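COPII coat assembly protein SEC16 (Saccharomyces cerevisiae, PDB 3MZK) helps initiate assembly of the COPII coat for transport vesicles leaving the endoplasmic reticulum, takes part in cargo selection, and is also involved in autophagy. Local coordinates at residues D167-L172 with L183-L188; F280-G285 with G304-S309; F287-K290 with A296-T299. All blocks are in the same frame, centred on the assembly; numbering follows the deposited sequence.

Overall arrangement
This piece of SEC16 carries mid-region and Sec23-binding domain sequence, and all three contacts lie in the latter, a chain of alpha-helices. From the N terminus, contact 1 closes first, folding helix 179-187 back on helix 166-175 near one end of the elongated molecule. The centres of contacts 1 and 2 are about 34 Å apart. Helix 275-290 starts contact 2 and then, further along, contact 3. Contact 3 shuts a tight turn onto helix 294-303; contact 2 encloses it, closing when the chain leaves that helix at Gly304. Contacts 2 and 3 share helix 275-290, touch each other and have centres about 9 Å apart, whereas contact 1 touches neither.

Contact 1: D167-L172 with L183-L188; sequences DEALRL and LLVGSL
A helical hairpin of the Sec23-binding domain brings Ala169 and Leu170 of helix 166-175 against Val185 of helix 179-187, the two helices running roughly antiparallel and joined by a tight turn. The backbones come nearest at Leu170 and Val185, whose CA atoms are 6.1 Å apart. Val185 presents a single methyl to the other helix. Its CG1 is swung anti to the backbone N (chi1 171°) and points at the boundary between two neighbouring residues: Ala169 CB lies 4.1 Å from Val185 CG1, and Leu170 CB lies 4.0 Å from the same methyl. The backbone N of Leu170 is equally near Val185 CG1, which thus rests against main chain as well as side chains. Leu170 meets the valine with the base of its side chain alone; its CG stands opposite its own backbone N (chi1 179°), and the side chain continues to Arg193 and Val197 of helix 191-203. Ala169, meanwhile, also touches Phe160 and Leu161 of helix 151-162. Away from helix 179-187, Arg171 forms a side-on salt bridge with Glu168, two hydrogen bonds from Arg171 NE to Glu168 OE2 (2.7 Å) and from Arg171 NH2 to Glu168 OE1 (3.0 Å). Both oxygens lie close to the guanidinium plane, while both nitrogens approach from above the carboxylate plane. Near the end of helix 179-187, the carbonyl oxygen of Leu184 takes bonds from both the backbone N and the OG of Ser187. Leu183 and Leu184 pack on Leu184 and Leu183 of a second copy of SEC16, placing this hairpin at a subunit interface. Successive helices packed as hairpins, each layered on the next, are the build of an alpha-solenoid, as in the ACE1 family of coat proteins.

Contact 2: F280-G285 with G304-S309; sequences FLIEFG and GNVPLS
Leu281, on helix 275-290, faces Gly304 with their CA atoms 6.3 Å apart, just where the chain leaves helix 294-303 through a Schellman motif in which Asn305 takes a positive phi of 55°. The leucine reaches the helix end with one methyl: Leu281 CD1 is 3.8 Å from Gly304 CA and 3.9 Å from Gly304 N, so it lies against bare main chain. Its CG stands opposite the carbonyl carbon (chi1 -73°), which carries the branch out toward the glycine. One residue along, the side chain of Ile282 slants over that of Val306. Ile282 CG1 comes within 3.9 Å of Val306 CG2, and Ile282 CD1 is 4.1 Å from the same methyl, so the extended ethyl arm of the isoleucine does the touching. Val306 also packs on Phe301, and its carbonyl oxygen is hydrogen-bonded to Tyr339 OH in helix 330-344. Asn305 OD1 accepts a hydrogen bond from Lys109 NZ, while Ile282 is flanked by Val313 and Met314 of the following loop. The meeting of the two segments rests on van der Waals packing, methyl on glycine main chain and aliphatic branch on branch, which seats the start of the loop after helix 294-303 on helix 275-290; the polar bonds named here join that loop to other parts of the fold.

Contact 3: F287-K290 with A296-T299; sequences FLTK and AAST
Thr289 OG1 is hydrogen-bonded to the carbonyl oxygen of Gly285, one turn back in its own helix, and lies beside the methyl of Ala297 on the facing helix. The distance from Thr289 OG1 to Ala297 CB is 3.3 Å, a van der Waals contact between the hydroxyl oxygen and the methyl, not a bond. The hydroxyl sits opposite the threonine's own carbonyl carbon (chi1 -64°), a position from which it can bond back along the helix; the bond to Gly285 satisfies it, which probably makes its place beside a methyl less costly. Leu288 supplies the rest of the contact. Its CB is 4.1 Å from Ala297 CB, and its CD1 extends alongside the second helix to Ala296 CB, 3.5 Å away; Leu288 CD1 also lies 3.9 Å from the backbone N of Ala297. The backbones are close here, with CA atoms of Leu288 and Ala297 5.4 Å apart. The motif is a short helical hairpin within the Sec23-binding domain: helix 275-290 ends, the chain turns within a few residues, and helix 294-303 doubles back at a steep inclination. The two alanines present only methyls to the first helix, which is consistent with the close approach of the backbones. Around the hairpin, Trp252 of helix 252-261 packs on Ala296, while Leu293 in the turn touches Leu288. On another side of helix 275-290, the ring of Phe287 meets that of Phe238 edge-to-face, and Lys290 NZ forms a salt bridge with Asp318.

Contact 1: D167-L172 with L183-L188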
ATOM      1  N   ASP B 167      15.596 -21.653   0.458  1.00 74.85           N
ATOM      2  CA  ASP B 167      15.747 -22.547  -0.684  1.00 78.94           C
ATOM      3  C   ASP B 167      15.931 -23.995  -0.254  1.00 71.65           C
ATOM      4  O   ASP B 167      15.332 -24.904  -0.831  1.00 72.97           O
ATOM      5  CB  ASP B 167      16.911 -22.101  -1.567  1.00 82.59           C
ATOM      6  CG  ASP B 167      16.716 -20.706  -2.126  1.00101.49           C
ATOM      7  OD1 ASP B 167      16.941 -20.514  -3.339  1.00114.03           O
ATOM      8  OD2 ASP B 167      16.344 -19.796  -1.354  1.00103.30           O
ATOM      9  N   GLU B 168      16.755 -24.210   0.763  1.00 55.59           N
ATOM     10  CA  GLU B 168      17.016 -25.564   1.221  1.00 60.66           C
ATOM     11  C   GLU B 168      15.792 -26.132   1.933  1.00 69.97           C
ATOM     12  O   GLU B 168      15.517 -27.330   1.856  1.00 80.39           O
ATOM     13  CB  GLU B 168      18.239 -25.601   2.129  1.00 66.44           C
ATOM     14  CG  GLU B 168      19.091 -26.834   1.932  1.00 95.16           C
ATOM     15  CD  GLU B 168      19.574 -26.979   0.503  1.00110.63           C
ATOM     16  OE1 GLU B 168      20.281 -26.072   0.015  1.00119.25           O
ATOM     17  OE2 GLU B 168      19.243 -28.002  -0.132  1.00113.47           O
ATOM     18  N   ALA B 169      15.059 -25.261   2.619  1.00 53.28           N
ATOM     19  CA  ALA B 169      13.839 -25.656   3.304  1.00 44.80           C
ATOM     20  C   ALA B 169      12.777 -26.122   2.317  1.00 59.86           C
ATOM     21  O   ALA B 169      12.137 -27.150   2.520  1.00 62.61           O
ATOM     22  CB  ALA B 169      13.314 -24.505   4.146  1.00 58.21           C
ATOM     23  N   LEU B 170      12.596 -25.360   1.243  1.00 75.41           N
ATOM     24  CA  LEU B 170      11.610 -25.702   0.225  1.00 67.40           C
ATOM     25  C   LEU B 170      11.985 -26.978  -0.520  1.00 74.91           C
ATOM     26  O   LEU B 170      11.138 -27.841  -0.757  1.00 68.70           O
ATOM     27  CB  LEU B 170      11.451 -24.552  -0.766  1.00 55.68           C
ATOM     28  CG  LEU B 170      10.456 -24.796  -1.901  1.00 59.15           C
ATOM     29  CD1 LEU B 170       9.080 -25.094  -1.339  1.00 66.63           C
ATOM     30  CD2 LEU B 170      10.410 -23.600  -2.845  1.00 54.93           C
ATOM     31  N   ARG B 171      13.257 -27.090  -0.893  1.00 75.42           N
ATOM     32  CA  ARG B 171      13.735 -28.263  -1.612  1.00 79.95           C
ATOM     33  C   ARG B 171      13.436 -29.528  -0.823  1.00 70.13           C
ATOM     34  O   ARG B 171      13.035 -30.546  -1.384  1.00 80.00           O
ATOM     35  CB  ARG B 171      15.233 -28.154  -1.910  1.00 88.60           C
ATOM     36  CG  ARG B 171      15.941 -29.500  -2.022  1.00105.68           C
ATOM     37  CD  ARG B 171      17.184 -29.433  -2.910  1.00125.38           C
ATOM     38  NE  ARG B 171      18.097 -28.359  -2.528  1.00130.11           N
ATOM     39  CZ  ARG B 171      18.259 -27.232  -3.215  1.00126.94           C
ATOM     40  NH1 ARG B 171      17.572 -27.025  -4.331  1.00114.90           N
ATOM     41  NH2 ARG B 171      19.112 -26.310  -2.787  1.00129.40           N
ATOM     42  N   LEU B 172      13.616 -29.455   0.488  1.00 51.83           N
ATOM     43  CA  LEU B 172      13.383 -30.613   1.333  1.00 62.14           C
ATOM     44  C   LEU B 172      11.895 -30.957   1.424  1.00 67.50           C
ATOM     45  O   LEU B 172      11.518 -32.127   1.390  1.00 79.17           O
ATOM     46  CB  LEU B 172      13.973 -30.389   2.727  1.00 60.20           C
ATOM     47  CG  LEU B 172      13.673 -31.508   3.727  1.00 67.28           C
ATOM     48  CD1 LEU B 172      14.120 -32.856   3.178  1.00 57.34           C
ATOM     49  CD2 LEU B 172      14.317 -31.223   5.075  1.00 66.86           C
ATOM     50  N   LEU B 183       4.029 -24.940   0.641  1.00 62.13           N
ATOM     51  CA  LEU B 183       3.263 -23.714   0.437  1.00 63.47           C
ATOM     52  C   LEU B 183       3.636 -22.651   1.465  1.00 63.64           C
ATOM     53  O   LEU B 183       3.884 -21.493   1.117  1.00 65.73           O
ATOM     54  CB  LEU B 183       1.753 -23.995   0.470  1.00 40.27           C
ATOM     55  CG  LEU B 183       1.192 -24.686  -0.776  1.00 56.45           C
ATOM     56  CD1 LEU B 183      -0.293 -24.990  -0.632  1.00 53.23           C
ATOM     57  CD2 LEU B 183       1.452 -23.837  -2.020  1.00 52.69           C
ATOM     58  N   LEU B 184       3.678 -23.051   2.731  1.00 54.42           N
ATOM     59  CA  LEU B 184       4.064 -22.150   3.809  1.00 54.23           C
ATOM     60  C   LEU B 184       5.440 -21.534   3.564  1.00 67.52           C
ATOM     61  O   LEU B 184       5.581 -20.313   3.514  1.00 76.71           O
ATOM     62  CB  LEU B 184       4.040 -22.884   5.145  1.00 50.26           C
ATOM     63  CG  LEU B 184       2.640 -23.364   5.516  1.00 66.97           C
ATOM     64  CD1 LEU B 184       2.657 -24.183   6.803  1.00 70.00           C
ATOM     65  CD2 LEU B 184       1.705 -22.171   5.632  1.00 56.25           C
ATOM     66  N   VAL B 185       6.455 -22.377   3.409  1.00 62.49           N
ATOM     67  CA  VAL B 185       7.798 -21.884   3.136  1.00 65.41           C
ATOM     68  C   VAL B 185       7.776 -21.001   1.894  1.00 72.18           C
ATOM     69  O   VAL B 185       8.369 -19.923   1.873  1.00 75.96           O
ATOM     70  CB  VAL B 185       8.803 -23.036   2.944  1.00 56.08           C
ATOM     71  CG1 VAL B 185      10.129 -22.503   2.436  1.00 60.31           C
ATOM     72  CG2 VAL B 185       8.994 -23.794   4.247  1.00 57.45           C
ATOM     73  N   GLY B 186       7.072 -21.461   0.866  1.00 72.00           N
ATOM     74  CA  GLY B 186       6.956 -20.723  -0.377  1.00 59.74           C
ATOM     75  C   GLY B 186       6.418 -19.316  -0.206  1.00 60.68           C
ATOM     76  O   GLY B 186       6.788 -18.417  -0.954  1.00 58.49           O
ATOM     77  N   SER B 187       5.547 -19.117   0.776  1.00 64.66           N
ATOM     78  CA  SER B 187       4.962 -17.800   0.999  1.00 54.97           C
ATOM     79  C   SER B 187       5.999 -16.803   1.522  1.00 56.12           C
ATOM     80  O   SER B 187       5.847 -15.595   1.357  1.00 63.74           O
ATOM     81  CB  SER B 187       3.757 -17.886   1.941  1.00 57.37           C
ATOM     82  OG  SER B 187       4.139 -18.247   3.258  1.00 68.88           O
ATOM     83  N   LEU B 188       7.057 -17.311   2.146  1.00 56.50           N
ATOM     84  CA  LEU B 188       8.128 -16.452   2.646  1.00 61.99           C
ATOM     85  C   LEU B 188       9.071 -16.014   1.530  1.00 71.33           C
ATOM     86  O   LEU B 188       9.997 -15.242   1.771  1.00 72.51           O
ATOM     87  CB  LEU B 188       8.947 -17.168   3.721  1.00 46.46           C
ATOM     88  CG  LEU B 188       8.211 -17.808   4.897  1.00 56.99           C
ATOM     89  CD1 LEU B 188       9.206 -18.430   5.859  1.00 41.79           C
ATOM     90  CD2 LEU B 188       7.344 -16.787   5.615  1.00 76.96           C
TER

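Contact 2: F280-G285 with G304-S309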
ATOM      1  N   PHE B 280      -5.618 -10.101 -14.688  1.00 60.00           N
ATOM      2  CA  PHE B 280      -6.156 -11.313 -15.292  1.00 57.85           C
ATOM      3  C   PHE B 280      -7.078 -11.027 -16.474  1.00 60.50           C
ATOM      4  O   PHE B 280      -7.036 -11.722 -17.488  1.00 59.84           O
ATOM      5  CB  PHE B 280      -6.903 -12.152 -14.256  1.00 52.04           C
ATOM      6  CG  PHE B 280      -7.832 -13.151 -14.860  1.00 57.90           C
ATOM      7  CD1 PHE B 280      -7.345 -14.309 -15.433  1.00 63.47           C
ATOM      8  CD2 PHE B 280      -9.193 -12.925 -14.878  1.00 65.42           C
ATOM      9  CE1 PHE B 280      -8.202 -15.228 -16.003  1.00 57.29           C
ATOM     10  CE2 PHE B 280     -10.051 -13.839 -15.450  1.00 53.15           C
ATOM     11  CZ  PHE B 280      -9.552 -14.990 -16.011  1.00 42.80           C
ATOM     12  N   LEU B 281      -7.922 -10.012 -16.340  1.00 54.42           N
ATOM     13  CA  LEU B 281      -8.885  -9.697 -17.385  1.00 45.53           C
ATOM     14  C   LEU B 281      -8.192  -9.204 -18.651  1.00 56.09           C
ATOM     15  O   LEU B 281      -8.526  -9.618 -19.762  1.00 61.30           O
ATOM     16  CB  LEU B 281      -9.905  -8.670 -16.894  1.00 46.54           C
ATOM     17  CG  LEU B 281     -10.937  -9.196 -15.892  1.00 46.03           C
ATOM     18  CD1 LEU B 281     -11.892  -8.100 -15.464  1.00 49.60           C
ATOM     19  CD2 LEU B 281     -11.694 -10.349 -16.498  1.00 38.97           C
ATOM     20  N   ILE B 282      -7.216  -8.323 -18.481  1.00 51.56           N
ATOM     21  CA  ILE B 282      -6.478  -7.801 -19.617  1.00 46.70           C
ATOM     22  C   ILE B 282      -5.567  -8.865 -20.235  1.00 59.00           C
ATOM     23  O   ILE B 282      -5.613  -9.100 -21.440  1.00 53.78           O
ATOM     24  CB  ILE B 282      -5.688  -6.562 -19.222  1.00 50.78           C
ATOM     25  CG1 ILE B 282      -6.649  -5.504 -18.677  1.00 48.89           C
ATOM     26  CG2 ILE B 282      -4.910  -6.032 -20.409  1.00 62.25           C
ATOM     27  CD1 ILE B 282      -5.964  -4.267 -18.150  1.00 43.52           C
ATOM     28  N   GLU B 283      -4.754  -9.519 -19.414  1.00 63.29           N
ATOM     29  CA  GLU B 283      -3.894 -10.597 -19.900  1.00 63.89           C
ATOM     30  C   GLU B 283      -4.672 -11.658 -20.674  1.00 67.69           C
ATOM     31  O   GLU B 283      -4.225 -12.135 -21.717  1.00 72.43           O
ATOM     32  CB  GLU B 283      -3.153 -11.250 -18.737  1.00 64.70           C
ATOM     33  CG  GLU B 283      -1.996 -10.424 -18.229  1.00 77.09           C
ATOM     34  CD  GLU B 283      -0.939 -10.228 -19.286  1.00 89.23           C
ATOM     35  OE1 GLU B 283      -0.540 -11.233 -19.911  1.00 94.35           O
ATOM     36  OE2 GLU B 283      -0.517  -9.073 -19.506  1.00103.76           O
ATOM     37  N   PHE B 284      -5.837 -12.022 -20.152  1.00 53.67           N
ATOM     38  CA  PHE B 284      -6.663 -13.058 -20.755  1.00 57.63           C
ATOM     39  C   PHE B 284      -7.413 -12.511 -21.972  1.00 57.58           C
ATOM     40  O   PHE B 284      -7.678 -13.239 -22.932  1.00 55.38           O
ATOM     41  CB  PHE B 284      -7.651 -13.611 -19.722  1.00 56.62           C
ATOM     42  CG  PHE B 284      -8.312 -14.891 -20.138  1.00 59.85           C
ATOM     43  CD1 PHE B 284      -9.539 -15.252 -19.615  1.00 66.18           C
ATOM     44  CD2 PHE B 284      -7.701 -15.742 -21.040  1.00 61.03           C
ATOM     45  CE1 PHE B 284     -10.152 -16.433 -19.992  1.00 67.26           C
ATOM     46  CE2 PHE B 284      -8.308 -16.918 -21.422  1.00 60.08           C
ATOM     47  CZ  PHE B 284      -9.534 -17.266 -20.895  1.00 65.08           C
ATOM     48  N   GLY B 285      -7.757 -11.226 -21.924  1.00 54.01           N
ATOM     49  CA  GLY B 285      -8.381 -10.557 -23.052  1.00 57.91           C
ATOM     50  C   GLY B 285      -7.436 -10.401 -24.233  1.00 58.53           C
ATOM     51  O   GLY B 285      -7.873 -10.202 -25.364  1.00 58.33           O
ATOM     52  N   GLY B 304     -13.455  -5.108 -17.329  1.00 53.98           N
ATOM     53  CA  GLY B 304     -12.293  -4.486 -16.723  1.00 49.14           C
ATOM     54  C   GLY B 304     -12.309  -2.977 -16.829  1.00 54.38           C
ATOM     55  O   GLY B 304     -11.410  -2.303 -16.332  1.00 64.53           O
ATOM     56  N   ASN B 305     -13.342  -2.446 -17.472  1.00 63.05           N
ATOM     57  CA  ASN B 305     -13.443  -1.012 -17.736  1.00 61.74           C
ATOM     58  C   ASN B 305     -12.244  -0.437 -18.479  1.00 61.07           C
ATOM     59  O   ASN B 305     -11.828   0.692 -18.217  1.00 62.77           O
ATOM     60  CB  ASN B 305     -13.686  -0.227 -16.447  1.00 48.21           C
ATOM     61  CG  ASN B 305     -15.153   0.031 -16.201  1.00 67.20           C
ATOM     62  OD1 ASN B 305     -16.003  -0.779 -16.562  1.00 73.85           O
ATOM     63  ND2 ASN B 305     -15.463   1.176 -15.604  1.00 77.70           N
ATOM     64  N   VAL B 306     -11.693  -1.211 -19.406  1.00 45.89           N
ATOM     65  CA  VAL B 306     -10.564  -0.743 -20.195  1.00 46.37           C
ATOM     66  C   VAL B 306     -11.025   0.327 -21.177  1.00 48.55           C
ATOM     67  O   VAL B 306     -12.039   0.166 -21.849  1.00 48.32           O
ATOM     68  CB  VAL B 306      -9.908  -1.895 -20.967  1.00 48.45           C
ATOM     69  CG1 VAL B 306      -8.859  -1.358 -21.927  1.00 44.74           C
ATOM     70  CG2 VAL B 306      -9.306  -2.909 -20.001  1.00 29.32           C
ATOM     71  N   PRO B 307     -10.281   1.433 -21.261  1.00 63.65           N
ATOM     72  CA  PRO B 307     -10.679   2.527 -22.160  1.00 57.91           C
ATOM     73  C   PRO B 307     -10.575   2.153 -23.645  1.00 59.27           C
ATOM     74  O   PRO B 307      -9.685   1.393 -24.037  1.00 59.41           O
ATOM     75  CB  PRO B 307      -9.671   3.640 -21.830  1.00 45.57           C
ATOM     76  CG  PRO B 307      -9.021   3.234 -20.535  1.00 56.91           C
ATOM     77  CD  PRO B 307      -9.060   1.743 -20.500  1.00 57.20           C
ATOM     78  N   LEU B 308     -11.490   2.685 -24.454  1.00 52.78           N
ATOM     79  CA  LEU B 308     -11.399   2.575 -25.906  1.00 43.52           C
ATOM     80  C   LEU B 308     -10.410   3.611 -26.431  1.00 46.03           C
ATOM     81  O   LEU B 308     -10.598   4.808 -26.229  1.00 58.48           O
ATOM     82  CB  LEU B 308     -12.768   2.794 -26.556  1.00 44.41           C
ATOM     83  CG  LEU B 308     -13.798   1.661 -26.461  1.00 53.45           C
ATOM     84  CD1 LEU B 308     -15.088   2.029 -27.177  1.00 39.11           C
ATOM     85  CD2 LEU B 308     -13.241   0.362 -27.030  1.00 57.81           C
ATOM     86  N   SER B 309      -9.356   3.147 -27.095  1.00 42.28           N
ATOM     87  CA  SER B 309      -8.345   4.042 -27.653  1.00 53.11           C
ATOM     88  C   SER B 309      -7.454   3.323 -28.661  1.00 57.16           C
ATOM     89  O   SER B 309      -7.721   2.180 -29.037  1.00 52.28           O
ATOM     90  CB  SER B 309      -7.472   4.628 -26.541  1.00 61.22           C
ATOM     91  OG  SER B 309      -6.488   3.696 -26.127  1.00 56.16           O
TER

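Contact 3: F287-K290 with A296-T299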
ATOM      1  N   PHE B 287      -4.841 -12.829 -24.828  1.00 65.58           N
ATOM      2  CA  PHE B 287      -4.785 -14.200 -25.308  1.00 59.79           C
ATOM      3  C   PHE B 287      -5.925 -14.494 -26.276  1.00 65.06           C
ATOM      4  O   PHE B 287      -5.708 -15.050 -27.351  1.00 84.88           O
ATOM      5  CB  PHE B 287      -4.835 -15.170 -24.127  1.00 50.54           C
ATOM      6  CG  PHE B 287      -5.179 -16.577 -24.509  1.00 56.65           C
ATOM      7  CD1 PHE B 287      -4.208 -17.428 -25.006  1.00 58.51           C
ATOM      8  CD2 PHE B 287      -6.470 -17.053 -24.363  1.00 59.09           C
ATOM      9  CE1 PHE B 287      -4.523 -18.725 -25.355  1.00 61.57           C
ATOM     10  CE2 PHE B 287      -6.791 -18.348 -24.710  1.00 61.65           C
ATOM     11  CZ  PHE B 287      -5.816 -19.185 -25.206  1.00 65.05           C
ATOM     12  N   LEU B 288      -7.138 -14.116 -25.888  1.00 56.40           N
ATOM     13  CA  LEU B 288      -8.326 -14.392 -26.689  1.00 59.97           C
ATOM     14  C   LEU B 288      -8.263 -13.706 -28.046  1.00 66.79           C
ATOM     15  O   LEU B 288      -8.694 -14.266 -29.054  1.00 63.09           O
ATOM     16  CB  LEU B 288      -9.593 -13.967 -25.943  1.00 54.09           C
ATOM     17  CG  LEU B 288      -9.912 -14.827 -24.720  1.00 63.72           C
ATOM     18  CD1 LEU B 288     -11.066 -14.238 -23.912  1.00 63.82           C
ATOM     19  CD2 LEU B 288     -10.208 -16.256 -25.153  1.00 59.26           C
ATOM     20  N   THR B 289      -7.733 -12.488 -28.060  1.00 61.14           N
ATOM     21  CA  THR B 289      -7.548 -11.746 -29.298  1.00 59.00           C
ATOM     22  C   THR B 289      -6.679 -12.536 -30.268  1.00 64.34           C
ATOM     23  O   THR B 289      -7.072 -12.786 -31.406  1.00 60.53           O
ATOM     24  CB  THR B 289      -6.909 -10.380 -29.035  1.00 46.54           C
ATOM     25  OG1 THR B 289      -7.805  -9.580 -28.254  1.00 53.80           O
ATOM     26  CG2 THR B 289      -6.631  -9.676 -30.338  1.00 32.52           C
ATOM     27  N   LYS B 290      -5.503 -12.941 -29.807  1.00 64.20           N
ATOM     28  CA  LYS B 290      -4.620 -13.771 -30.611  1.00 67.34           C
ATOM     29  C   LYS B 290      -5.348 -14.995 -31.156  1.00 64.56           C
ATOM     30  O   LYS B 290      -5.257 -15.302 -32.338  1.00 77.53           O
ATOM     31  CB  LYS B 290      -3.401 -14.211 -29.796  1.00 75.84           C
ATOM     32  CG  LYS B 290      -2.547 -13.065 -29.292  1.00 78.06           C
ATOM     33  CD  LYS B 290      -2.079 -12.198 -30.440  1.00 87.10           C
ATOM     34  CE  LYS B 290      -1.212 -11.053 -29.957  1.00 91.08           C
ATOM     35  NZ  LYS B 290      -0.644 -10.295 -31.109  1.00 90.85           N
ATOM     36  N   ALA B 296     -15.058 -12.281 -27.308  1.00 56.02           N
ATOM     37  CA  ALA B 296     -14.633 -12.658 -25.972  1.00 50.52           C
ATOM     38  C   ALA B 296     -13.745 -11.571 -25.386  1.00 52.84           C
ATOM     39  O   ALA B 296     -14.080 -10.965 -24.373  1.00 64.07           O
ATOM     40  CB  ALA B 296     -13.902 -13.993 -26.000  1.00 53.34           C
ATOM     41  N   ALA B 297     -12.612 -11.326 -26.036  1.00 58.51           N
ATOM     42  CA  ALA B 297     -11.660 -10.325 -25.572  1.00 56.44           C
ATOM     43  C   ALA B 297     -12.353  -9.035 -25.154  1.00 57.80           C
ATOM     44  O   ALA B 297     -12.099  -8.510 -24.076  1.00 69.38           O
ATOM     45  CB  ALA B 297     -10.628 -10.045 -26.647  1.00 47.66           C
ATOM     46  N   SER B 298     -13.233  -8.529 -26.007  1.00 49.45           N
ATOM     47  CA  SER B 298     -13.946  -7.287 -25.728  1.00 43.09           C
ATOM     48  C   SER B 298     -14.816  -7.394 -24.486  1.00 45.03           C
ATOM     49  O   SER B 298     -14.964  -6.429 -23.741  1.00 54.44           O
ATOM     50  CB  SER B 298     -14.807  -6.869 -26.924  1.00 50.98           C
ATOM     51  OG  SER B 298     -13.996  -6.419 -27.989  1.00 52.88           O
ATOM     52  N   THR B 299     -15.400  -8.567 -24.272  1.00 54.05           N
ATOM     53  CA  THR B 299     -16.177  -8.814 -23.060  1.00 50.51           C
ATOM     54  C   THR B 299     -15.300  -8.569 -21.826  1.00 53.89           C
ATOM     55  O   THR B 299     -15.672  -7.804 -20.934  1.00 51.18           O
ATOM     56  CB  THR B 299     -16.764 -10.246 -23.041  1.00 52.63           C
ATOM     57  OG1 THR B 299     -17.534 -10.465 -24.228  1.00 64.97           O
ATOM     58  CG2 THR B 299     -17.656 -10.451 -21.838  1.00 46.63           C
TER